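Local coordinates for protein putative surface-anchored fimbrial subunit (Corynebacterium diphtheriae, PDB 3HR6) that forms the shaft of the bacterial pilus as its major pilin, built of tandem Ig-like modules stabilised by isopeptide and disulfide bonds, at residues A[197-202]-A[228-233]; A[272-277]-A[284-289]; A[346-351]-A[365-370]. One frame throughout, in Å; residues are numbered along the deposited sequence.

Contact 1 (A[197-202]-A[228-233]); sequences LGKPDT and DRTVLS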
ATOM      1  N   LEU A 197       6.671  -0.483 -12.916  1.00 13.44           N
ATOM      2  CA  LEU A 197       5.442  -0.960 -13.554  1.00 13.65           C
ATOM      3  C   LEU A 197       4.813   0.066 -14.443  1.00 13.99           C
ATOM      4  O   LEU A 197       4.760   1.278 -14.111  1.00 15.67           O
ATOM      5  CB  LEU A 197       4.403  -1.374 -12.509  1.00 12.18           C
ATOM      6  CG  LEU A 197       4.900  -2.401 -11.485  1.00 11.79           C
ATOM      7  CD1 LEU A 197       3.742  -2.863 -10.550  1.00 14.07           C
ATOM      8  CD2 LEU A 197       5.437  -3.609 -12.255  1.00 12.88           C
ATOM      9  N   GLY A 198       4.280  -0.422 -15.543  1.00 13.79           N
ATOM     10  CA  GLY A 198       3.469   0.403 -16.433  1.00 13.31           C
ATOM     11  C   GLY A 198       2.064   0.566 -15.880  1.00 14.30           C
ATOM     12  O   GLY A 198       1.760   0.141 -14.792  1.00 15.74           O
ATOM     13  N   LYS A 199       1.183   1.183 -16.661  1.00 16.20           N
ATOM     14  CA  LYS A 199      -0.149   1.418 -16.180  1.00 16.72           C
ATOM     15  C   LYS A 199      -0.937   0.106 -16.149  1.00 16.47           C
ATOM     16  O   LYS A 199      -0.725  -0.756 -16.979  1.00 16.19           O
ATOM     17  CB  LYS A 199      -0.843   2.472 -17.036  1.00 18.13           C
ATOM     18  CG  LYS A 199      -0.275   3.874 -16.767  1.00 19.63           C
ATOM     19  CD  LYS A 199      -1.055   4.934 -17.449  1.00 24.24           C
ATOM     20  CE  LYS A 199      -0.321   6.253 -17.402  1.00 26.04           C
ATOM     21  NZ  LYS A 199       0.812   6.262 -18.346  1.00 29.36           N
ATOM     22  N   PRO A 200      -1.828  -0.027 -15.180  1.00 16.47           N
ATOM     23  CA  PRO A 200      -2.668  -1.214 -15.022  1.00 16.65           C
ATOM     24  C   PRO A 200      -3.582  -1.386 -16.199  1.00 15.58           C
ATOM     25  O   PRO A 200      -4.130  -0.387 -16.707  1.00 14.85           O
ATOM     26  CB  PRO A 200      -3.509  -0.888 -13.795  1.00 15.69           C
ATOM     27  CG  PRO A 200      -2.850   0.341 -13.166  1.00 19.21           C
ATOM     28  CD  PRO A 200      -2.261   1.059 -14.287  1.00 17.37           C
ATOM     29  N   ASP A 201      -3.787  -2.627 -16.624  1.00 15.31           N
ATOM     30  CA  ASP A 201      -4.748  -2.884 -17.694  1.00 16.52           C
ATOM     31  C   ASP A 201      -6.165  -2.630 -17.172  1.00 14.71           C
ATOM     32  O   ASP A 201      -6.615  -3.319 -16.279  1.00 14.25           O
ATOM     33  CB  ASP A 201      -4.593  -4.328 -18.175  1.00 17.60           C
ATOM     34  CG  ASP A 201      -5.579  -4.702 -19.278  1.00 19.23           C
ATOM     35  OD1 ASP A 201      -6.563  -3.983 -19.593  1.00 22.12           O
ATOM     36  OD2 ASP A 201      -5.325  -5.752 -19.888  1.00 27.65           O
ATOM     37  N   THR A 202      -6.873  -1.641 -17.718  1.00 14.85           N
ATOM     38  CA  THR A 202      -8.166  -1.307 -17.106  0.50 13.89           C
ATOM     39  C   THR A 202      -9.177  -2.448 -17.231  1.00 13.73           C
ATOM     40  O   THR A 202     -10.065  -2.531 -16.396  1.00 15.64           O
ATOM     41  CB  THR A 202      -8.814   0.026 -17.580  0.50 13.91           C
ATOM     42  OG1 THR A 202      -9.100  -0.018 -18.987  0.50 11.82           O
ATOM     43  CG2 THR A 202      -7.920   1.204 -17.258  0.50 12.53           C
ATOM     44  N   ASP A 228       6.862   9.739 -11.512  1.00 19.86           N
ATOM     45  CA  ASP A 228       7.079   8.633 -12.446  1.00 20.13           C
ATOM     46  C   ASP A 228       6.341   7.376 -12.008  1.00 18.94           C
ATOM     47  O   ASP A 228       6.669   6.260 -12.444  1.00 19.48           O
ATOM     48  CB  ASP A 228       8.574   8.343 -12.616  1.00 21.38           C
ATOM     49  CG  ASP A 228       9.255   7.927 -11.311  1.00 22.81           C
ATOM     50  OD1 ASP A 228       8.628   7.922 -10.237  1.00 24.43           O
ATOM     51  OD2 ASP A 228      10.462   7.618 -11.367  1.00 29.11           O
ATOM     52  N   ARG A 229       5.375   7.542 -11.115  1.00 17.44           N
ATOM     53  CA  ARG A 229       4.571   6.416 -10.664  1.00 16.19           C
ATOM     54  C   ARG A 229       3.074   6.624 -10.871  1.00 15.56           C
ATOM     55  O   ARG A 229       2.563   7.710 -10.689  1.00 16.38           O
ATOM     56  CB  ARG A 229       4.861   6.099  -9.209  1.00 16.19           C
ATOM     57  CG  ARG A 229       6.336   5.638  -9.030  1.00 15.53           C
ATOM     58  CD  ARG A 229       6.715   5.726  -7.609  1.00 15.51           C
ATOM     59  NE  ARG A 229       5.967   4.790  -6.792  1.00 14.86           N
ATOM     60  CZ  ARG A 229       6.044   4.693  -5.462  1.00 19.12           C
ATOM     61  NH1 ARG A 229       6.779   5.539  -4.766  1.00 18.82           N
ATOM     62  NH2 ARG A 229       5.303   3.796  -4.830  1.00 20.86           N
ATOM     63  N   THR A 230       2.401   5.535 -11.235  1.00 14.60           N
ATOM     64  CA  THR A 230       0.942   5.492 -11.350  1.00 14.03           C
ATOM     65  C   THR A 230       0.308   5.118 -10.025  1.00 13.43           C
ATOM     66  O   THR A 230       0.681   4.126  -9.410  1.00 12.17           O
ATOM     67  CB  THR A 230       0.505   4.437 -12.377  1.00 14.27           C
ATOM     68  OG1 THR A 230       1.172   4.662 -13.605  1.00 15.86           O
ATOM     69  CG2 THR A 230      -1.012   4.545 -12.621  1.00 15.92           C
ATOM     70  N   VAL A 231      -0.661   5.914  -9.582  1.00 12.05           N
ATOM     71  CA  VAL A 231      -1.542   5.568  -8.508  1.00 11.15           C
ATOM     72  C   VAL A 231      -2.853   5.036  -9.106  1.00 10.95           C
ATOM     73  O   VAL A 231      -3.441   5.658  -9.997  1.00 11.23           O
ATOM     74  CB  VAL A 231      -1.903   6.793  -7.656  1.00 10.94           C
ATOM     75  CG1 VAL A 231      -2.821   6.402  -6.504  1.00 13.26           C
ATOM     76  CG2 VAL A 231      -0.642   7.497  -7.138  1.00 14.07           C
ATOM     77  N   LEU A 232      -3.255   3.867  -8.621  1.00 11.53           N
ATOM     78  CA  LEU A 232      -4.550   3.273  -8.904  1.00 11.51           C
ATOM     79  C   LEU A 232      -5.415   3.523  -7.687  1.00 12.36           C
ATOM     80  O   LEU A 232      -4.999   3.285  -6.578  1.00 12.92           O
ATOM     81  CB  LEU A 232      -4.405   1.780  -9.113  1.00 12.40           C
ATOM     82  CG  LEU A 232      -5.711   0.958  -9.189  1.00 13.24           C
ATOM     83  CD1 LEU A 232      -6.630   1.404 -10.309  1.00 14.18           C
ATOM     84  CD2 LEU A 232      -5.388  -0.523  -9.310  1.00 15.87           C
ATOM     85  N   SER A 233      -6.644   3.973  -7.902  1.00 11.04           N
ATOM     86  CA  SER A 233      -7.535   4.331  -6.809  1.00 11.88           C
ATOM     87  C   SER A 233      -8.901   3.750  -7.070  1.00 11.51           C
ATOM     88  O   SER A 233      -9.392   3.887  -8.181  1.00 12.40           O
ATOM     89  CB  SER A 233      -7.696   5.845  -6.803  1.00 14.56           C
ATOM     90  OG  SER A 233      -8.619   6.244  -5.805  1.00 16.95           O
TER
HETATM   91  O   HOH W   1       4.133   3.128 -11.614  1.00 12.03           O
HETATM   92  O   HOH W   2       3.254   3.741 -14.991  1.00 24.15           O

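Contact 2 (A[272-277]-A[284-289]); sequences QAWVLP and WDPEES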
ATOM      1  N   GLN A 272       2.884  -1.471  -1.986  1.00 15.36           N
ATOM      2  CA  GLN A 272       1.926  -1.419  -0.881  1.00 16.81           C
ATOM      3  C   GLN A 272       0.662  -0.713  -1.363  1.00 16.18           C
ATOM      4  O   GLN A 272       0.715   0.014  -2.315  1.00 15.20           O
ATOM      5  CB  GLN A 272       2.509  -0.615   0.264  1.00 17.79           C
ATOM      6  CG  GLN A 272       3.224  -1.388   1.329  1.00 21.92           C
ATOM      7  CD  GLN A 272       3.672  -0.463   2.444  1.00 23.60           C
ATOM      8  OE1 GLN A 272       4.466   0.458   2.203  1.00 27.03           O
ATOM      9  NE2 GLN A 272       3.133  -0.657   3.649  1.00 16.16           N
ATOM     10  N   ALA A 273      -0.480  -0.992  -0.720  1.00 14.58           N
ATOM     11  CA  ALA A 273      -1.727  -0.233  -0.969  1.00 14.40           C
ATOM     12  C   ALA A 273      -2.116   0.393   0.358  1.00 14.42           C
ATOM     13  O   ALA A 273      -1.575   0.040   1.412  1.00 14.92           O
ATOM     14  CB  ALA A 273      -2.859  -1.124  -1.491  1.00 14.56           C
ATOM     15  N   TRP A 274      -3.088   1.282   0.308  1.00 13.16           N
ATOM     16  CA  TRP A 274      -3.535   1.963   1.496  1.00 14.01           C
ATOM     17  C   TRP A 274      -5.034   2.093   1.470  1.00 13.12           C
ATOM     18  O   TRP A 274      -5.602   2.307   0.410  1.00 14.58           O
ATOM     19  CB  TRP A 274      -2.969   3.365   1.499  1.00 13.93           C
ATOM     20  CG  TRP A 274      -1.452   3.447   1.522  1.00 12.56           C
ATOM     21  CD1 TRP A 274      -0.607   3.131   0.494  1.00 13.83           C
ATOM     22  CD2 TRP A 274      -0.620   3.983   2.561  1.00 17.45           C
ATOM     23  NE1 TRP A 274       0.702   3.346   0.875  1.00 15.87           N
ATOM     24  CE2 TRP A 274       0.706   3.927   2.110  1.00 14.75           C
ATOM     25  CE3 TRP A 274      -0.875   4.516   3.825  1.00 19.66           C
ATOM     26  CZ2 TRP A 274       1.787   4.324   2.900  1.00 19.89           C
ATOM     27  CZ3 TRP A 274       0.217   4.922   4.618  1.00 21.08           C
ATOM     28  CH2 TRP A 274       1.519   4.831   4.141  1.00 20.46           C
ATOM     29  N   VAL A 275      -5.647   1.983   2.647  1.00 13.02           N
ATOM     30  CA  VAL A 275      -7.095   2.214   2.803  1.00 12.81           C
ATOM     31  C   VAL A 275      -7.345   3.496   3.590  1.00 12.59           C
ATOM     32  O   VAL A 275      -6.656   3.763   4.597  1.00 13.24           O
ATOM     33  CB  VAL A 275      -7.864   1.044   3.368  1.00 12.80           C
ATOM     34  CG1 VAL A 275      -7.399   0.612   4.741  1.00 13.49           C
ATOM     35  CG2 VAL A 275      -9.391   1.345   3.371  1.00 13.62           C
ATOM     36  N   LEU A 276      -8.234   4.312   3.032  1.00 13.40           N
ATOM     37  CA  LEU A 276      -8.662   5.576   3.648  1.00 13.38           C
ATOM     38  C   LEU A 276     -10.165   5.586   3.797  1.00 13.88           C
ATOM     39  O   LEU A 276     -10.877   5.377   2.824  1.00 14.23           O
ATOM     40  CB  LEU A 276      -8.267   6.750   2.767  1.00 13.38           C
ATOM     41  CG  LEU A 276      -8.465   8.140   3.346  1.00 12.69           C
ATOM     42  CD1 LEU A 276      -7.413   8.380   4.453  1.00 15.13           C
ATOM     43  CD2 LEU A 276      -8.294   9.167   2.253  1.00 13.63           C
ATOM     44  N   PRO A 277     -10.672   5.862   5.005  1.00 14.35           N
ATOM     45  CA  PRO A 277     -12.128   5.888   5.235  1.00 15.36           C
ATOM     46  C   PRO A 277     -12.744   7.255   4.842  1.00 15.01           C
ATOM     47  O   PRO A 277     -13.448   7.864   5.643  1.00 15.39           O
ATOM     48  CB  PRO A 277     -12.225   5.665   6.743  1.00 15.85           C
ATOM     49  CG  PRO A 277     -11.004   6.304   7.275  1.00 15.75           C
ATOM     50  CD  PRO A 277      -9.902   6.108   6.235  1.00 15.48           C
ATOM     51  N   TRP A 284      -5.502  11.763  -4.394  1.00 17.05           N
ATOM     52  CA  TRP A 284      -4.768  11.474  -3.151  1.00 15.82           C
ATOM     53  C   TRP A 284      -3.551  10.604  -3.438  1.00 15.91           C
ATOM     54  O   TRP A 284      -3.655   9.572  -4.107  1.00 15.72           O
ATOM     55  CB  TRP A 284      -5.701  10.782  -2.182  1.00 15.70           C
ATOM     56  CG  TRP A 284      -5.117  10.338  -0.902  1.00 15.63           C
ATOM     57  CD1 TRP A 284      -4.478  11.114   0.021  1.00 17.54           C
ATOM     58  CD2 TRP A 284      -5.209   9.026  -0.336  1.00 16.07           C
ATOM     59  NE1 TRP A 284      -4.125  10.346   1.103  1.00 17.02           N
ATOM     60  CE2 TRP A 284      -4.557   9.059   0.912  1.00 15.02           C
ATOM     61  CE3 TRP A 284      -5.737   7.812  -0.784  1.00 14.41           C
ATOM     62  CZ2 TRP A 284      -4.443   7.924   1.713  1.00 14.25           C
ATOM     63  CZ3 TRP A 284      -5.644   6.701   0.009  1.00 15.01           C
ATOM     64  CH2 TRP A 284      -4.986   6.743   1.249  1.00 14.91           C
ATOM     65  N   ASP A 285      -2.392  11.063  -2.970  1.00 15.28           N
ATOM     66  CA  ASP A 285      -1.193  10.267  -2.978  1.00 15.86           C
ATOM     67  C   ASP A 285      -1.068   9.628  -1.587  1.00 16.64           C
ATOM     68  O   ASP A 285      -0.814  10.357  -0.610  1.00 15.99           O
ATOM     69  CB  ASP A 285       0.050  11.129  -3.270  1.00 16.05           C
ATOM     70  CG  ASP A 285       1.354  10.289  -3.292  1.00 16.86           C
ATOM     71  OD1 ASP A 285       1.309   9.103  -2.930  1.00 16.99           O
ATOM     72  OD2 ASP A 285       2.405  10.816  -3.716  1.00 21.12           O
ATOM     73  N   PRO A 286      -1.302   8.297  -1.483  1.00 16.63           N
ATOM     74  CA  PRO A 286      -1.269   7.635  -0.199  1.00 17.92           C
ATOM     75  C   PRO A 286       0.118   7.627   0.433  1.00 19.65           C
ATOM     76  O   PRO A 286       0.233   7.361   1.639  1.00 21.02           O
ATOM     77  CB  PRO A 286      -1.717   6.206  -0.524  1.00 16.46           C
ATOM     78  CG  PRO A 286      -1.397   6.008  -1.944  1.00 18.52           C
ATOM     79  CD  PRO A 286      -1.482   7.341  -2.593  1.00 17.14           C
ATOM     80  N   GLU A 287       1.144   7.906  -0.363  1.00 21.45           N
ATOM     81  CA  GLU A 287       2.518   7.952   0.150  1.00 24.18           C
ATOM     82  C   GLU A 287       3.021   9.398   0.189  1.00 26.69           C
ATOM     83  O   GLU A 287       4.208   9.657  -0.006  1.00 27.89           O
ATOM     84  CB  GLU A 287       3.423   6.967  -0.636  1.00 23.47           C
ATOM     85  CG  GLU A 287       2.793   5.526  -0.713  1.00 23.74           C
ATOM     86  CD  GLU A 287       3.690   4.460  -1.355  1.00 24.05           C
ATOM     87  OE1 GLU A 287       4.715   4.869  -1.945  1.00 26.55           O
ATOM     88  OE2 GLU A 287       3.351   3.252  -1.255  1.00 25.07           O
ATOM     89  N   GLU A 288       2.093  10.334   0.430  1.00 29.05           N
ATOM     90  CA  GLU A 288       2.397  11.740   0.719  1.00 31.09           C
ATOM     91  C   GLU A 288       2.635  11.914   2.239  1.00 32.98           C
ATOM     92  O   GLU A 288       2.277  11.042   3.048  1.00 35.22           O
ATOM     93  CB  GLU A 288       1.214  12.574   0.244  1.00 31.30           C
ATOM     94  CG  GLU A 288       1.343  14.093   0.222  1.00 32.01           C
ATOM     95  CD  GLU A 288       0.080  14.778   0.747  1.00 33.00           C
ATOM     96  OE1 GLU A 288      -0.996  14.125   0.830  1.00 35.27           O
ATOM     97  OE2 GLU A 288       0.148  15.962   1.106  1.00 30.74           O
ATOM     98  N   SER A 289       3.139  13.082   2.627  1.00 34.70           N
ATOM     99  CA  SER A 289       4.008  13.245   3.803  1.00 35.49           C
ATOM    100  C   SER A 289       3.495  14.114   4.971  1.00 35.15           C
ATOM    101  O   SER A 289       3.188  13.584   6.040  1.00 35.73           O
ATOM    102  CB  SER A 289       5.309  13.856   3.298  1.00 35.39           C
ATOM    103  OG  SER A 289       4.969  14.886   2.390  1.00 37.53           O
TER
HETATM  104  O   HOH W   3       3.733   1.035  -3.357  1.00 16.96           O
HETATM  105  O   HOH W   4       0.900   2.715  -2.376  1.00 18.68           O

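Contact 3 (A[346-351]-A[365-370]); sequences ISLDGK and SGIHLG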
ATOM      1  N   ILE A 346      14.169 -18.872 -21.529  1.00 12.04           N
ATOM      2  CA  ILE A 346      13.583 -17.841 -20.695  1.00 12.58           C
ATOM      3  C   ILE A 346      13.615 -16.544 -21.443  1.00 12.86           C
ATOM      4  O   ILE A 346      14.644 -16.168 -22.021  1.00 12.87           O
ATOM      5  CB  ILE A 346      14.305 -17.790 -19.319  1.00 12.58           C
ATOM      6  CG1 ILE A 346      13.979 -19.079 -18.581  1.00 12.54           C
ATOM      7  CG2 ILE A 346      13.924 -16.522 -18.536  1.00 12.28           C
ATOM      8  CD1 ILE A 346      14.842 -19.357 -17.353  1.00 12.53           C
ATOM      9  N   SER A 347      12.476 -15.848 -21.443  1.00 12.02           N
ATOM     10  CA  SER A 347      12.350 -14.559 -22.114  1.00 13.17           C
ATOM     11  C   SER A 347      12.530 -13.416 -21.118  1.00 13.13           C
ATOM     12  O   SER A 347      11.963 -13.434 -20.026  1.00 13.40           O
ATOM     13  CB  SER A 347      10.973 -14.480 -22.805  1.00 14.01           C
ATOM     14  OG  SER A 347      10.817 -13.278 -23.482  1.00 19.24           O
ATOM     15  N   LEU A 348      13.333 -12.429 -21.489  1.00 11.83           N
ATOM     16  CA  LEU A 348      13.544 -11.232 -20.660  1.00 11.73           C
ATOM     17  C   LEU A 348      13.384 -10.015 -21.553  1.00 12.41           C
ATOM     18  O   LEU A 348      14.125  -9.830 -22.519  1.00 12.29           O
ATOM     19  CB  LEU A 348      14.953 -11.152 -20.018  1.00 12.17           C
ATOM     20  CG  LEU A 348      15.339 -12.364 -19.206  1.00 10.94           C
ATOM     21  CD1 LEU A 348      16.833 -12.395 -18.779  1.00  9.85           C
ATOM     22  CD2 LEU A 348      14.416 -12.477 -17.933  1.00 11.29           C
ATOM     23  N   ASP A 349      12.430  -9.172 -21.186  1.00 13.06           N
ATOM     24  CA  ASP A 349      12.043  -8.016 -21.971  1.00 14.19           C
ATOM     25  C   ASP A 349      11.859  -8.356 -23.459  1.00 14.34           C
ATOM     26  O   ASP A 349      12.346  -7.641 -24.319  1.00 14.91           O
ATOM     27  CB  ASP A 349      13.090  -6.908 -21.765  1.00 14.99           C
ATOM     28  CG  ASP A 349      12.517  -5.532 -21.936  1.00 16.74           C
ATOM     29  OD1 ASP A 349      11.314  -5.384 -22.122  1.00 16.05           O
ATOM     30  OD2 ASP A 349      13.293  -4.568 -21.910  1.00 18.71           O
ATOM     31  N   GLY A 350      11.141  -9.463 -23.731  1.00 14.97           N
ATOM     32  CA  GLY A 350      10.862  -9.915 -25.086  1.00 15.86           C
ATOM     33  C   GLY A 350      12.042 -10.484 -25.859  1.00 15.55           C
ATOM     34  O   GLY A 350      11.941 -10.677 -27.090  1.00 16.15           O
ATOM     35  N   LYS A 351      13.168 -10.758 -25.179  1.00 15.03           N
ATOM     36  CA  LYS A 351      14.282 -11.390 -25.867  1.00 15.73           C
ATOM     37  C   LYS A 351      14.434 -12.768 -25.301  1.00 15.41           C
ATOM     38  O   LYS A 351      14.327 -12.925 -24.106  1.00 15.09           O
ATOM     39  CB  LYS A 351      15.582 -10.597 -25.641  1.00 15.20           C
ATOM     40  CG  LYS A 351      15.526  -9.164 -26.078  1.00 18.62           C
ATOM     41  CD  LYS A 351      15.320  -9.044 -27.573  1.00 22.77           C
ATOM     42  CE  LYS A 351      15.602  -7.637 -28.048  1.00 25.18           C
ATOM     43  NZ  LYS A 351      15.779  -7.626 -29.503  1.00 28.31           N
ATOM     44  N   SER A 365      19.063  -9.199 -17.755  1.00 11.27           N
ATOM     45  CA  SER A 365      18.520  -8.385 -16.663  0.50 11.77           C
ATOM     46  C   SER A 365      17.049  -8.658 -16.449  1.00 11.96           C
ATOM     47  O   SER A 365      16.351  -9.136 -17.345  1.00 13.20           O
ATOM     48  CB  SER A 365      18.661  -6.876 -16.947  0.50 11.65           C
ATOM     49  OG  SER A 365      19.970  -6.500 -17.337  0.50 11.57           O
ATOM     50  N   GLY A 366      16.568  -8.308 -15.264  1.00 11.57           N
ATOM     51  CA  GLY A 366      15.155  -8.376 -14.982  1.00 11.73           C
ATOM     52  C   GLY A 366      14.516  -9.718 -14.765  1.00 11.70           C
ATOM     53  O   GLY A 366      13.299  -9.934 -15.024  1.00 12.23           O
ATOM     54  N   ILE A 367      15.312 -10.627 -14.225  1.00 10.85           N
ATOM     55  CA  ILE A 367      14.900 -11.936 -13.871  1.00 11.93           C
ATOM     56  C   ILE A 367      14.178 -11.854 -12.524  1.00 11.03           C
ATOM     57  O   ILE A 367      14.810 -11.574 -11.498  1.00 12.24           O
ATOM     58  CB  ILE A 367      16.082 -12.925 -13.753  1.00 10.85           C
ATOM     59  CG1 ILE A 367      16.896 -12.997 -15.068  1.00 12.81           C
ATOM     60  CG2 ILE A 367      15.548 -14.266 -13.405  1.00 10.81           C
ATOM     61  CD1 ILE A 367      18.316 -13.572 -14.917  1.00 13.14           C
ATOM     62  N   HIS A 368      12.877 -12.127 -12.527  1.00 11.59           N
ATOM     63  CA  HIS A 368      12.112 -12.162 -11.276  1.00 12.00           C
ATOM     64  C   HIS A 368      12.368 -13.495 -10.611  1.00 12.17           C
ATOM     65  O   HIS A 368      12.057 -14.562 -11.143  1.00 13.54           O
ATOM     66  CB  HIS A 368      10.622 -11.958 -11.553  1.00 11.11           C
ATOM     67  CG  HIS A 368       9.755 -12.250 -10.369  1.00 10.63           C
ATOM     68  ND1 HIS A 368       8.570 -12.980 -10.440  1.00 10.67           N
ATOM     69  CD2 HIS A 368       9.907 -11.922  -9.062  1.00 12.59           C
ATOM     70  CE1 HIS A 368       8.029 -13.051  -9.243  1.00 12.16           C
ATOM     71  NE2 HIS A 368       8.844 -12.459  -8.377  1.00 11.82           N
ATOM     72  N   LEU A 369      12.949 -13.466  -9.423  1.00 11.88           N
ATOM     73  CA  LEU A 369      13.334 -14.666  -8.721  1.00 11.53           C
ATOM     74  C   LEU A 369      12.287 -15.218  -7.769  1.00 12.07           C
ATOM     75  O   LEU A 369      12.137 -16.411  -7.625  1.00 13.32           O
ATOM     76  CB  LEU A 369      14.608 -14.365  -7.945  1.00 11.84           C
ATOM     77  CG  LEU A 369      15.792 -13.999  -8.794  1.00 12.97           C
ATOM     78  CD1 LEU A 369      16.898 -13.536  -7.874  1.00 11.89           C
ATOM     79  CD2 LEU A 369      16.294 -15.199  -9.586  1.00 13.82           C
ATOM     80  N   GLY A 370      11.545 -14.310  -7.136  1.00 11.65           N
ATOM     81  CA  GLY A 370      10.568 -14.707  -6.139  1.00 12.28           C
ATOM     82  C   GLY A 370      10.017 -13.508  -5.410  1.00 11.62           C
ATOM     83  O   GLY A 370      10.405 -12.382  -5.718  1.00 12.16           O
TER

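Contact 1 (A[197-202]-A[228-233])
Lys199 and Thr230 meet at about a right angle, the lysine CG resting 3.6 Å from the threonine OG1, while Pro200 brings its ring carbon CD to 4.1 Å from Thr230 CG2. They join two parts of an Ig-like, Cna-B-like module: strand 229-236, and the connection that runs from strand 187-192 of the same sheet to strand 206-209 of the other sheet. Threonine suits its place because its two branches serve different partners. CG2 lies anti to the backbone N and OG1 beside that nitrogen (chi1 -53°), which offers the methyl to the proline ring and the hydroxyl to the lysine CG and to water. Proline, apolar and rigid, gives the extended loop a buried face without an N-H to satisfy, and its ring also touches Leu193. The lysine uses aliphatic carbon here, as befits a residue at the exposed border of the contact.

No direct hydrogen bond spans the two segments; water does that work. One water donates to Leu197 O at 3.0 Å and is hydrogen-bonded to Thr230 OG1 at 2.7 Å. The second water accepts from Thr230 N at 3.0 Å and also lies 3.2 Å from Leu197 O, and the two waters thus link one loop carbonyl to two polar atoms of a single threonine.

Further out, Gly198 and Asp201 make backbone hydrogen bonds to Pro259 and Glu257, which tie the loop to the opposing sheet, and Leu197 packs on Val167, Tyr169 and Val260. On the strand side, the Thr230 hydroxyl has another partner besides water: OG1 is hydrogen-bonded to NE2 of Gln225, on the adjoining strand 219-226.

Contact 2 (A[272-277]-A[284-289])
Trp274 sets its indole with CG anti to the carbonyl carbon (chi1 -62°), laying one ring face under Pro286, whereas Trp284 has CG anti to its backbone nitrogen (chi1 176°) and reaches back to Leu276. Pro286 covers Trp274 in two ways. Its CB makes a CH-pi contact 3.6 Å from the centroid of the five-membered ring, and on the same face its carbonyl O lies 3.4 Å above the ring plane. A proline fits well: its compact ring presents CB to the indole face, and its restricted phi suits the type I turn from Asp285 to Glu288. Asp285 OD1 braces that turn as an Asx turn, accepting from Glu287 N at 2.8 Å.

Trp284 is held between two partners, with Pro286 CA over one face near its rim and Leu276 CD2 over the opposite face, 3.9 Å from the centroid of the six-membered ring. Trp284 CH2 also comes to 3.6 Å from Leu276 CB and to 3.9 Å from Trp274 CB.

At the edge of Trp274, in the ring plane, NE1 gives a weak but fairly straight bond to Glu287 OE2 (3.4 Å, 162°). Two waters at OE2 extend the link to the backbone of Gln272, and OE1 pairs with Arg229.

Loop 284-289 thereby folds back across strand 268-276 in the module's mixed sheet. Trp284 and Pro286 also touch Ala190 of strand 187-192, while strand 297-298 pairs with the other edge of residues 272-276.

Contact 3 (A[346-351]-A[365-370])
Leu348 packs on Ile367, and this is the apolar centre of the contact: both leucine methyls approach Ile367 CG1 from one side, Leu348 CD1 and CD2 each 3.8 Å from it. With CG anti to its carbonyl carbon (chi1 -55°), the leucine reaches across to strand 361-375, its side chain crossing that of Ile367 at a slant. Branched aliphatic side chains suit this buried place, where Ile367 also meets Leu330, Ile309 and Phe392.

Contacts with backbone carbonyls come next. Ser365 O lies 3.6 Å from both CB and CD1 of Leu348, and Gly366 O is 4.0 Å from Leu348 CD2. Gly366 has a positive phi of 74°, which glycine adopts easily.

Leu348 opens a type I' turn in the C-terminal Ig-like module, between strands 327-333 and 354-355. Backbone bonds close it in both directions, Leu348 N to Lys351 O at 2.8 Å and Lys351 N to Leu348 O at 3.0 Å. Asp349 and Gly350 take the two positive-phi corners, which aspartate tolerates and glycine favours.

Hydrogen bonds to the rest of the chain tie both segments to the region of the calcium site. Asp349 and Gly366 each bond to the backbone of Val163, and Ser347 N donates to OE1 of Gln158, a calcium-binding residue; the bound calcium ion itself lies about 11 Å from the Leu348 side chain.

All three contacts set a loop against a strand of one mixed sheet, which continues from the middle module into the C-terminal one. Contacts 1 and 3 are mostly buried, contact 2 only partly. Contacts 1 and 2 touch directly: Arg229 NH2 forms a salt bridge with Glu287 OE1 at 3.1 Å, and Val231 packs on the 284-289 loop. Contact 3 stands apart, its centre about 21 Å from that of contact 1 and about 30 Å from that of contact 2. Chemistry differs accordingly: water bridging beside slight packing in contact 1, aromatic faces with a carboxylate edge in contact 2, and aliphatic packing beside backbone carbonyls in contact 3, nearest the calcium site.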